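Local coordinates for protein chromatin structure-remodeling complex subunit RSC2 (Saccharomyces cerevisiae, PDB 4BB7) that serves as a subunit of the ATP-dependent RSC chromatin-remodelling complex, represented here by its BAH domain, a histone H3 binding domain, at residues Y27-A33 with V46-L52; W66-Q72 with P197-P201; S173-L179 with V203-M208; K88-Y92 with R131-S135. All blocks are in the same frame, centred on the assembly; numbering follows the deposited sequence.

Interaction 1: residues Y27-A33 with V46-L52; sequences YHVGDWA and VGQIFRL
W32 lays one face of its indole against the side chain of Q48, whose carboxamide stacks on the ring with the two planes 19° apart. Q48 CB makes a CH-pi contact 3.9 Å from the centroid of the W32 six-membered ring, CD lies over the same face, offset toward the rim, and OE1 comes to 3.4 Å from W32 CH2. On the other branch of the amide, Q48 NE2 donates to G30 O at 2.8 Å, lying above the plane of that carbonyl. The side chain gets there fully stretched, CG anti to the backbone N (chi1 180°), and the stack and bond together fix how its amide is turned. I49 packs against the start of the other segment: its CD1 meets Y27 CB at 3.6 Å, the side chains crossing at about a right angle. W32 and A33 belong to the antiparallel hairpin of strands 32-35 and 45-54 in the SH3-like BAH domain; Y27 to D31 lead into it. A33 and G47 form a hydrogen-bonded pair, W32 and Q48 a non-hydrogen-bonded one. A type II turn from H28 to D31 continues the pairing, with G30 N on I49 O at 2.6 Å and I49 N on D31 O at 2.8 Å. G30 has phi 94°, where a CB would press against the preceding carbonyl O, so glycine suits this place. Farther out, Y105 and Y67 meet the W32 ring edge-to-face. Beyond I49, a classic bulge sets F50 and R51 opposite N63, and R51 makes a cation-pi contact with W53 of the second subunit.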
# COMPACT_ATOMS: atom_id res chain seq x y z
N TYR A 27 12.27 -6.12 15.70
CA TYR A 27 12.03 -6.71 14.39
C TYR A 27 12.84 -5.98 13.33
O TYR A 27 12.87 -4.75 13.31
CB TYR A 27 10.54 -6.65 14.05
CG TYR A 27 9.66 -7.47 14.97
CD1 TYR A 27 9.14 -6.92 16.14
CD2 TYR A 27 9.34 -8.79 14.68
CE1 TYR A 27 8.34 -7.66 16.99
CE2 TYR A 27 8.54 -9.54 15.52
CZ TYR A 27 8.04 -8.97 16.67
OH TYR A 27 7.25 -9.71 17.51
N HIS A 28 13.51 -6.73 12.47
CA HIS A 28 14.33 -6.14 11.42
C HIS A 28 13.98 -6.74 10.07
O HIS A 28 13.39 -7.82 9.99
CB HIS A 28 15.81 -6.37 11.71
CG HIS A 28 16.26 -5.82 13.03
ND1 HIS A 28 16.04 -6.47 14.23
CD2 HIS A 28 16.92 -4.68 13.34
CE1 HIS A 28 16.54 -5.75 15.21
NE2 HIS A 28 17.09 -4.66 14.70
N VAL A 29 14.35 -6.05 9.00
CA VAL A 29 14.14 -6.56 7.66
C VAL A 29 14.83 -7.92 7.52
O VAL A 29 15.96 -8.09 7.96
CB VAL A 29 14.66 -5.59 6.58
CG1 VAL A 29 14.42 -6.17 5.19
CG2 VAL A 29 13.98 -4.24 6.72
N GLY A 30 14.14 -8.87 6.90
CA GLY A 30 14.69 -10.19 6.70
C GLY A 30 14.27 -11.13 7.82
O GLY A 30 14.58 -12.32 7.80
N ASP A 31 13.55 -10.57 8.79
CA ASP A 31 13.09 -11.33 9.95
C ASP A 31 11.82 -12.12 9.66
O ASP A 31 10.92 -11.63 8.98
CB ASP A 31 12.83 -10.39 11.12
CG ASP A 31 13.74 -10.65 12.30
OD1 ASP A 31 14.40 -11.72 12.32
OD2 ASP A 31 13.80 -9.80 13.21
N TRP A 32 11.75 -13.34 10.18
CA TRP A 32 10.52 -14.12 10.13
C TRP A 32 9.68 -13.82 11.36
O TRP A 32 10.19 -13.85 12.48
CB TRP A 32 10.84 -15.62 10.06
CG TRP A 32 11.66 -16.02 8.88
CD1 TRP A 32 13.01 -16.20 8.84
CD2 TRP A 32 11.18 -16.30 7.56
NE1 TRP A 32 13.40 -16.57 7.57
CE2 TRP A 32 12.30 -16.64 6.77
CE3 TRP A 32 9.91 -16.29 6.96
CZ2 TRP A 32 12.19 -16.97 5.42
CZ3 TRP A 32 9.80 -16.63 5.62
CH2 TRP A 32 10.94 -16.96 4.86
N ALA A 33 8.40 -13.53 11.17
CA ALA A 33 7.54 -13.22 12.30
C ALA A 33 6.08 -13.63 12.10
O ALA A 33 5.69 -14.11 11.03
CB ALA A 33 7.63 -11.74 12.66
N VAL A 46 2.10 -16.25 8.93
CA VAL A 46 3.54 -16.35 8.92
C VAL A 46 4.08 -15.47 7.79
O VAL A 46 3.66 -15.61 6.64
CB VAL A 46 4.03 -17.79 8.73
CG1 VAL A 46 5.54 -17.84 8.82
CG2 VAL A 46 3.40 -18.69 9.79
N GLY A 47 4.99 -14.56 8.13
CA GLY A 47 5.54 -13.65 7.15
C GLY A 47 6.99 -13.29 7.42
O GLY A 47 7.52 -13.55 8.49
N GLN A 48 7.64 -12.69 6.42
CA GLN A 48 9.00 -12.18 6.57
C GLN A 48 9.04 -10.69 6.25
O GLN A 48 8.49 -10.26 5.24
CB GLN A 48 9.97 -12.94 5.67
CG GLN A 48 11.41 -12.45 5.78
CD GLN A 48 12.38 -13.26 4.94
OE1 GLN A 48 12.01 -13.83 3.91
NE2 GLN A 48 13.63 -13.32 5.38
N ILE A 49 9.68 -9.91 7.12
CA ILE A 49 9.73 -8.46 6.94
C ILE A 49 10.66 -8.01 5.80
O ILE A 49 11.87 -8.20 5.86
CB ILE A 49 10.16 -7.77 8.24
CG1 ILE A 49 9.18 -8.13 9.36
CG2 ILE A 49 10.22 -6.26 8.04
CD1 ILE A 49 9.65 -7.72 10.74
N PHE A 50 10.07 -7.42 4.77
CA PHE A 50 10.84 -6.93 3.63
C PHE A 50 11.25 -5.46 3.76
O PHE A 50 12.27 -5.04 3.21
CB PHE A 50 10.09 -7.15 2.32
CG PHE A 50 10.34 -8.48 1.68
CD1 PHE A 50 9.88 -9.65 2.27
CD2 PHE A 50 11.04 -8.56 0.48
CE1 PHE A 50 10.11 -10.88 1.67
CE2 PHE A 50 11.27 -9.79 -0.11
CZ PHE A 50 10.81 -10.95 0.48
N ARG A 51 10.44 -4.67 4.46
CA ARG A 51 10.79 -3.27 4.69
C ARG A 51 9.94 -2.63 5.79
O ARG A 51 8.84 -3.09 6.09
CB ARG A 51 10.70 -2.46 3.40
CG ARG A 51 9.32 -1.96 3.06
CD ARG A 51 9.32 -1.11 1.80
NE ARG A 51 8.02 -0.48 1.56
CZ ARG A 51 7.04 -1.04 0.85
NH1 ARG A 51 7.22 -2.23 0.30
NH2 ARG A 51 5.88 -0.40 0.69
N LEU A 52 10.48 -1.56 6.38
CA LEU A 52 9.81 -0.84 7.46
C LEU A 52 9.90 0.66 7.19
O LEU A 52 10.85 1.13 6.58
CB LEU A 52 10.49 -1.15 8.80
CG LEU A 52 10.61 -2.61 9.25
CD1 LEU A 52 11.83 -2.78 10.15
CD2 LEU A 52 9.35 -3.08 9.95

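Interaction 2: residues W66-Q72 with P197-P201; sequences WYYRPEQ and PDAPP
P200 overlaps one face of the W66 indole, its CD standing 4.2 Å from the centroid of the six-membered ring in a CH-pi contact displaced toward the rim. W66 CG lies anti to its carbonyl carbon (chi1 -74°), which sends the indole toward the loop. Its far corner runs into the backbone before the proline, W66 CH2 lying 3.6 Å from A199 CA, with the D198 carbonyl carbon at the ring edge. P201 repeats the theme on Y68, two residues along the strand: P201 CD sits over the ring face, 4.0 Å from the Y68 ring centroid, the side chains crossing at about a right angle, while P200 CB approaches Y68 CE1 obliquely at 3.6 Å. Q72 lies alongside P200, its NE2 3.7 Å from P200 CB, and the backbone O of Q72 touches P201 CG. The amide is held by its other branch, since R69 N donates to Q72 OE1 at 2.8 Å and 175°. With an alanine at Q72, the R69 amide would probably be left without this acceptor and the flank of P200 without its neighbour. W66 NE1 and Y68 OH bond to H95 and E134. The proline-rich loop between strands 166-172 and 206-207 lies across the end of strand 60-68 of the BAH sheet and the 3-10 turn at 70-72, with I45 of strand 45-54 packing on P200 and R93 of strand 87-96 binding P197 O.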
# COMPACT_ATOMS: atom_id res chain seq x y z
N TRP A 66 3.67 -12.88 2.66
CA TRP A 66 2.86 -13.89 3.32
C TRP A 66 3.26 -15.31 2.94
O TRP A 66 3.69 -15.57 1.82
CB TRP A 66 1.37 -13.68 3.01
CG TRP A 66 0.76 -12.52 3.74
CD1 TRP A 66 1.36 -11.73 4.68
CD2 TRP A 66 -0.57 -12.01 3.58
NE1 TRP A 66 0.48 -10.77 5.11
CE2 TRP A 66 -0.71 -10.92 4.46
CE3 TRP A 66 -1.66 -12.38 2.78
CZ2 TRP A 66 -1.89 -10.19 4.56
CZ3 TRP A 66 -2.83 -11.65 2.88
CH2 TRP A 66 -2.94 -10.57 3.77
N TYR A 67 3.12 -16.22 3.90
CA TYR A 67 3.29 -17.64 3.67
C TYR A 67 2.07 -18.37 4.21
O TYR A 67 1.75 -18.27 5.39
CB TYR A 67 4.56 -18.16 4.36
CG TYR A 67 5.85 -17.73 3.70
CD1 TYR A 67 6.19 -16.38 3.61
CD2 TYR A 67 6.73 -18.66 3.18
CE1 TYR A 67 7.37 -15.98 3.01
CE2 TYR A 67 7.91 -18.28 2.58
CZ TYR A 67 8.23 -16.93 2.50
OH TYR A 67 9.40 -16.55 1.91
N TYR A 68 1.37 -19.09 3.34
CA TYR A 68 0.14 -19.76 3.72
C TYR A 68 0.39 -21.06 4.48
O TYR A 68 1.45 -21.68 4.34
CB TYR A 68 -0.72 -20.06 2.48
CG TYR A 68 -1.37 -18.85 1.86
CD1 TYR A 68 -1.33 -17.61 2.49
CD2 TYR A 68 -2.04 -18.94 0.65
CE1 TYR A 68 -1.93 -16.50 1.93
CE2 TYR A 68 -2.64 -17.83 0.08
CZ TYR A 68 -2.58 -16.61 0.72
OH TYR A 68 -3.18 -15.51 0.15
N ARG A 69 -0.58 -21.46 5.29
CA ARG A 69 -0.58 -22.79 5.88
C ARG A 69 -1.45 -23.66 4.97
O ARG A 69 -2.23 -23.13 4.19
CB ARG A 69 -1.17 -22.76 7.29
CG ARG A 69 -0.55 -21.72 8.22
CD ARG A 69 -1.25 -21.75 9.56
NE ARG A 69 -0.83 -20.66 10.45
CZ ARG A 69 -0.01 -20.82 11.48
NH1 ARG A 69 0.49 -22.01 11.76
NH2 ARG A 69 0.31 -19.78 12.23
N PRO A 70 -1.30 -24.99 5.08
CA PRO A 70 -2.03 -25.92 4.20
C PRO A 70 -3.53 -25.63 4.13
O PRO A 70 -4.09 -25.54 3.04
CB PRO A 70 -1.78 -27.28 4.86
CG PRO A 70 -0.47 -27.12 5.56
CD PRO A 70 -0.44 -25.69 6.05
N GLU A 71 -4.17 -25.49 5.29
CA GLU A 71 -5.61 -25.26 5.34
C GLU A 71 -6.02 -24.01 4.57
O GLU A 71 -7.20 -23.80 4.30
CB GLU A 71 -6.09 -25.16 6.78
CG GLU A 71 -5.44 -24.03 7.58
CD GLU A 71 -4.22 -24.48 8.37
OE1 GLU A 71 -3.60 -25.50 8.00
OE2 GLU A 71 -3.89 -23.81 9.37
N GLN A 72 -5.04 -23.17 4.24
CA GLN A 72 -5.32 -21.91 3.57
C GLN A 72 -5.14 -21.97 2.06
O GLN A 72 -5.30 -20.97 1.36
CB GLN A 72 -4.44 -20.80 4.16
CG GLN A 72 -4.80 -20.41 5.59
CD GLN A 72 -3.77 -19.51 6.24
OE1 GLN A 72 -2.58 -19.59 5.95
NE2 GLN A 72 -4.23 -18.64 7.13
N PRO A 197 -10.17 -9.39 3.67
CA PRO A 197 -9.24 -9.19 2.56
C PRO A 197 -7.87 -8.75 3.09
O PRO A 197 -6.85 -8.93 2.41
CB PRO A 197 -9.89 -8.06 1.76
CG PRO A 197 -10.68 -7.30 2.76
CD PRO A 197 -11.18 -8.32 3.74
N ASP A 198 -7.86 -8.19 4.29
CA ASP A 198 -6.62 -7.84 4.98
C ASP A 198 -6.01 -9.08 5.62
O ASP A 198 -5.27 -8.97 6.60
CB ASP A 198 -6.88 -6.80 6.07
CG ASP A 198 -7.70 -5.63 5.57
OD1 ASP A 198 -7.62 -5.31 4.37
OD2 ASP A 198 -8.44 -5.04 6.40
N ALA A 199 -6.34 -10.25 5.08
CA ALA A 199 -5.89 -11.51 5.66
C ALA A 199 -5.91 -12.64 4.64
O ALA A 199 -6.64 -12.58 3.66
CB ALA A 199 -6.76 -11.87 6.86
N PRO A 200 -5.10 -13.68 4.88
CA PRO A 200 -5.12 -14.88 4.03
C PRO A 200 -6.52 -15.47 4.02
O PRO A 200 -7.35 -15.07 4.83
CB PRO A 200 -4.15 -15.83 4.73
CG PRO A 200 -3.26 -14.94 5.53
CD PRO A 200 -4.13 -13.80 5.98
N PRO A 201 -6.79 -16.43 3.12
CA PRO A 201 -8.13 -17.02 3.01
C PRO A 201 -8.59 -17.61 4.34
O PRO A 201 -7.76 -18.11 5.11
CB PRO A 201 -7.95 -18.13 1.98
CG PRO A 201 -6.75 -17.73 1.18
CD PRO A 201 -5.85 -17.04 2.16

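Interaction 3: residues S173-L179 with V203-M208; sequences SPIRHLL and VGAVYM
S173 approaches V206 with its hydroxyl, OG standing 4.1 Å from CG1, but its polar bonds go to other residues. With OG anti to the backbone N (chi1 175°), it accepts from I175 N at 3.2 Å, forming an ST turn, and it also hydrogen-bonds H75 NE2. Replacing S173 by alanine is likely to leave both the I175 amide and H75 without this partner and the turn less firmly set. I175 then spreads its branches over the other segment. CG1, placed between its own backbone N and carbonyl carbon (chi1 58°), meets V206 CG1 at 3.6 Å; CG2 packs on V203 CG2; and CD1 lies 3.6 Å from G204 C, where a CB on G204 would come almost as near to it. R176 and H177 make a short 3-10 turn, which carries the chain round so that L178 and L179 both face the 203-208 segment, at different points. L178 points its CD1 tip to tip at V203 CG2, 3.6 Å away, and its carbonyl O accepts from a water that in turn accepts from V206 N, so the polar backbones are bridged at the side of the apolar patch. L179 closes the row: V206 CG2 rests 3.6 Å from L179 N, and L179 CD2 meets M208 CE at 3.6 Å, the side chains crossing at about a right angle. The arrangement is an ST turn followed by a short 3-10 turn, packed by apolar side chains against a short strand; that strand, 206-207, pairs in parallel with strand 75-76, to which A205 also bonds through the backbone of H75.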
# COMPACT_ATOMS: atom_id res chain seq x y z
N SER A 173 -4.06 -33.91 4.56
CA SER A 173 -4.61 -32.56 4.57
C SER A 173 -5.54 -32.32 5.74
O SER A 173 -6.38 -33.17 6.06
CB SER A 173 -5.35 -32.28 3.26
OG SER A 173 -5.98 -31.02 3.31
N PRO A 174 -5.41 -31.15 6.38
CA PRO A 174 -6.27 -30.76 7.50
C PRO A 174 -7.68 -30.39 7.03
O PRO A 174 -8.59 -30.31 7.85
CB PRO A 174 -5.56 -29.53 8.07
CG PRO A 174 -4.85 -28.95 6.90
CD PRO A 174 -4.41 -30.12 6.07
N ILE A 175 -7.86 -30.17 5.73
CA ILE A 175 -9.18 -29.83 5.19
C ILE A 175 -9.72 -30.90 4.24
O ILE A 175 -10.61 -30.64 3.44
CB ILE A 175 -9.19 -28.45 4.47
CG1 ILE A 175 -8.17 -28.42 3.33
CG2 ILE A 175 -8.93 -27.32 5.47
CD1 ILE A 175 -8.14 -27.10 2.58
N ARG A 176 -9.17 -32.10 4.34
CA ARG A 176 -9.66 -33.21 3.53
C ARG A 176 -11.16 -33.38 3.75
O ARG A 176 -11.88 -33.82 2.85
CB ARG A 176 -8.92 -34.50 3.89
CG ARG A 176 -8.90 -34.79 5.38
CD ARG A 176 -8.22 -36.10 5.69
NE ARG A 176 -7.94 -36.23 7.12
CZ ARG A 176 -7.46 -37.32 7.70
NH1 ARG A 176 -7.20 -38.40 6.97
NH2 ARG A 176 -7.24 -37.34 9.01
N HIS A 177 -11.63 -33.02 4.95
CA HIS A 177 -13.03 -33.20 5.31
C HIS A 177 -13.96 -32.28 4.53
O HIS A 177 -15.18 -32.35 4.68
CB HIS A 177 -13.23 -33.00 6.81
CG HIS A 177 -13.13 -31.57 7.26
ND1 HIS A 177 -11.99 -30.82 7.08
CD2 HIS A 177 -14.02 -30.77 7.88
CE1 HIS A 177 -12.19 -29.61 7.58
NE2 HIS A 177 -13.41 -29.55 8.07
N LEU A 178 -13.39 -31.41 3.70
CA LEU A 178 -14.18 -30.47 2.93
C LEU A 178 -14.40 -30.93 1.49
O LEU A 178 -14.87 -30.16 0.65
CB LEU A 178 -13.53 -29.09 2.92
CG LEU A 178 -13.29 -28.46 4.30
CD1 LEU A 178 -12.49 -27.18 4.15
CD2 LEU A 178 -14.61 -28.22 5.01
N LEU A 179 -14.05 -32.18 1.20
CA LEU A 179 -14.29 -32.72 -0.13
C LEU A 179 -15.78 -32.92 -0.37
O LEU A 179 -16.44 -33.63 0.39
CB LEU A 179 -13.56 -34.06 -0.32
CG LEU A 179 -13.63 -34.64 -1.73
CD1 LEU A 179 -12.99 -33.70 -2.73
CD2 LEU A 179 -12.96 -36.01 -1.79
N VAL A 203 -10.33 -20.26 4.55
CA VAL A 203 -10.10 -21.68 4.36
C VAL A 203 -10.00 -22.01 2.87
O VAL A 203 -10.70 -21.42 2.05
CB VAL A 203 -11.20 -22.55 5.01
CG1 VAL A 203 -12.55 -22.26 4.37
CG2 VAL A 203 -10.86 -24.03 4.90
N GLY A 204 -9.12 -22.95 2.53
CA GLY A 204 -8.93 -23.36 1.15
C GLY A 204 -9.89 -24.48 0.78
O GLY A 204 -10.81 -24.79 1.53
N ALA A 205 -9.66 -25.09 -0.38
CA ALA A 205 -10.53 -26.16 -0.85
C ALA A 205 -9.72 -27.37 -1.30
O ALA A 205 -8.51 -27.26 -1.54
CB ALA A 205 -11.42 -25.67 -1.97
N VAL A 206 -10.39 -28.51 -1.41
CA VAL A 206 -9.75 -29.72 -1.89
C VAL A 206 -10.55 -30.34 -3.03
O VAL A 206 -11.77 -30.23 -3.07
CB VAL A 206 -9.57 -30.76 -0.77
CG1 VAL A 206 -8.60 -30.24 0.28
CG2 VAL A 206 -10.90 -31.10 -0.15
N TYR A 207 -9.85 -30.98 -3.96
CA TYR A 207 -10.50 -31.62 -5.09
C TYR A 207 -9.82 -32.96 -5.44
O TYR A 207 -8.77 -33.29 -4.90
CB TYR A 207 -10.51 -30.69 -6.30
CG TYR A 207 -9.14 -30.30 -6.80
CD1 TYR A 207 -8.36 -29.39 -6.11
CD2 TYR A 207 -8.63 -30.84 -7.98
CE1 TYR A 207 -7.11 -29.03 -6.56
CE2 TYR A 207 -7.38 -30.48 -8.44
CZ TYR A 207 -6.62 -29.57 -7.73
OH TYR A 207 -5.37 -29.21 -8.18
N MET A 208 -10.43 -33.71 -6.35
CA MET A 208 -9.94 -35.04 -6.70
C MET A 208 -9.14 -35.03 -8.01
O MET A 208 -9.39 -34.21 -8.89
CB MET A 208 -11.10 -36.03 -6.78
CG MET A 208 -10.75 -37.45 -6.33
SD MET A 208 -12.18 -38.56 -6.23
CE MET A 208 -13.10 -37.84 -4.88
O HOH W 1 -13.55 -28.06 -1.13

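Interaction 4: residues K88-Y92 with R131-S135; sequences KTGQY and RYNES
The Q91 amide and the E134 carboxylate stand almost perpendicular, their planes 86° apart, so that the amide meets the acid with an N-H rather than by stacking. Q91 NE2 donates within its own amide plane to the syn side of E134 OE1, at 2.8 Å and 165°. The Y132 ring takes T89 CG2 at its edge, 4.3 Å from CD2, while the backbone N of E134 lies over one face, displaced toward the rim. The contact joins the outermost strand 87-96 of the BAH sheet to the small antiparallel hairpin of strands 130-133 and 138-141. A single backbone bridge between K88 and R131 makes the join: Y132 N donates to K88 O at 2.6 Å, nearly along the C=O axis, and K88 CB lies 4.1 Å from R131 CB. Beyond it the chain turns a corner at G90. There chi1 (-60°) sets Q91 CG 3.4 Å from E134 OE1, and the bend at chi2 swings the amide round so that NE2 meets the same oxygen. The two carboxylate oxygens have separate partners, with Y68 OH hydrogen-bonded to OE2. Q91 OE1 is in turn bonded by R93 NE, which fixes the amide's orientation, and Y132 OH reaches V74 N. T89 OG1 ties the strand to W66 O. K88, bent at its last torsion, donates from NZ to Y92 OH, 3.0 Å away.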
# COMPACT_ATOMS: atom_id res chain seq x y z
N LYS A 88 5.20 -20.34 0.24
CA LYS A 88 5.42 -18.95 -0.11
C LYS A 88 4.42 -18.46 -1.14
O LYS A 88 4.10 -19.17 -2.10
CB LYS A 88 6.84 -18.75 -0.65
CG LYS A 88 7.14 -17.32 -1.08
CD LYS A 88 8.42 -17.25 -1.89
CE LYS A 88 8.85 -15.81 -2.11
NZ LYS A 88 7.80 -15.01 -2.78
N THR A 89 3.92 -17.24 -0.96
CA THR A 89 2.94 -16.67 -1.86
C THR A 89 3.44 -15.40 -2.54
O THR A 89 4.56 -14.94 -2.28
CB THR A 89 1.61 -16.37 -1.13
OG1 THR A 89 1.81 -15.31 -0.18
CG2 THR A 89 1.11 -17.61 -0.41
N GLY A 90 2.61 -14.83 -3.41
CA GLY A 90 2.95 -13.60 -4.09
C GLY A 90 2.38 -12.40 -3.36
O GLY A 90 2.31 -11.31 -3.92
N GLN A 91 1.96 -12.60 -2.12
CA GLN A 91 1.34 -11.54 -1.33
C GLN A 91 2.34 -10.72 -0.52
O GLN A 91 2.81 -11.17 0.53
CB GLN A 91 0.27 -12.13 -0.41
CG GLN A 91 -0.84 -12.86 -1.13
CD GLN A 91 -1.77 -11.91 -1.87
OE1 GLN A 91 -1.95 -10.76 -1.48
NE2 GLN A 91 -2.36 -12.40 -2.96
N TYR A 92 2.66 -9.53 -1.00
CA TYR A 92 3.49 -8.61 -0.24
C TYR A 92 2.61 -7.50 0.32
O TYR A 92 2.27 -6.55 -0.37
CB TYR A 92 4.62 -8.03 -1.10
CG TYR A 92 5.54 -9.10 -1.66
CD1 TYR A 92 5.17 -9.86 -2.76
CD2 TYR A 92 6.78 -9.35 -1.09
CE1 TYR A 92 6.00 -10.84 -3.28
CE2 TYR A 92 7.63 -10.32 -1.60
CZ TYR A 92 7.23 -11.07 -2.70
OH TYR A 92 8.05 -12.05 -3.21
N ARG A 131 6.52 -23.15 -3.17
CA ARG A 131 5.83 -21.87 -3.31
C ARG A 131 4.46 -22.13 -3.92
O ARG A 131 4.25 -23.13 -4.61
CB ARG A 131 6.64 -20.89 -4.16
CG ARG A 131 7.12 -21.44 -5.49
CD ARG A 131 7.87 -20.36 -6.28
NE ARG A 131 8.44 -20.86 -7.53
CZ ARG A 131 7.81 -20.83 -8.70
NH1 ARG A 131 6.58 -20.34 -8.79
NH2 ARG A 131 8.41 -21.31 -9.78
N TYR A 132 3.52 -21.22 -3.66
CA TYR A 132 2.12 -21.44 -4.02
C TYR A 132 1.63 -20.44 -5.07
O TYR A 132 1.63 -19.23 -4.85
CB TYR A 132 1.26 -21.37 -2.76
CG TYR A 132 -0.23 -21.51 -2.98
CD1 TYR A 132 -0.77 -22.70 -3.46
CD2 TYR A 132 -1.11 -20.47 -2.68
CE1 TYR A 132 -2.13 -22.84 -3.65
CE2 TYR A 132 -2.47 -20.60 -2.86
CZ TYR A 132 -2.98 -21.79 -3.35
OH TYR A 132 -4.34 -21.93 -3.54
N ASN A 133 1.20 -20.96 -6.21
CA ASN A 133 0.59 -20.16 -7.26
C ASN A 133 -0.90 -19.93 -6.97
O ASN A 133 -1.70 -20.86 -7.06
CB ASN A 133 0.76 -20.86 -8.61
CG ASN A 133 0.13 -20.09 -9.77
OD1 ASN A 133 -0.75 -19.24 -9.57
ND2 ASN A 133 0.56 -20.40 -10.98
N GLU A 134 -1.25 -18.70 -6.61
CA GLU A 134 -2.64 -18.38 -6.24
C GLU A 134 -3.58 -18.29 -7.44
O GLU A 134 -4.79 -18.33 -7.29
CB GLU A 134 -2.69 -17.06 -5.47
CG GLU A 134 -2.24 -17.17 -4.03
CD GLU A 134 -2.21 -15.82 -3.35
OE1 GLU A 134 -1.41 -14.96 -3.77
OE2 GLU A 134 -3.00 -15.61 -2.40
N SER A 135 -3.01 -18.15 -8.63
CA SER A 135 -3.82 -18.02 -9.83
C SER A 135 -4.24 -19.38 -10.38
O SER A 135 -5.42 -19.61 -10.67
CB SER A 135 -3.06 -17.22 -10.89
OG SER A 135 -2.70 -15.95 -10.39

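Interactions 1 and 2 are buried, whereas interactions 3 and 4 lie only partly covered. Interactions 1, 2 and 4 all reach the six-stranded sheet: strand 60-68 is flanked by strand 45-54 of interaction 1 and strand 87-96 of interaction 4, and interaction 4 lies nested in the loop that interaction 2 closes. Strand pairing gives interaction 1 its backbone bonds, and interaction 4 has one bridge and an amide-carboxylate bond. Interaction 2 sets prolines on aromatic faces at the end of a strand, and interaction 3 packs aliphatic branches between a turn and a short strand, with one bridging water. E71 O to G204 N joins interactions 2 and 3.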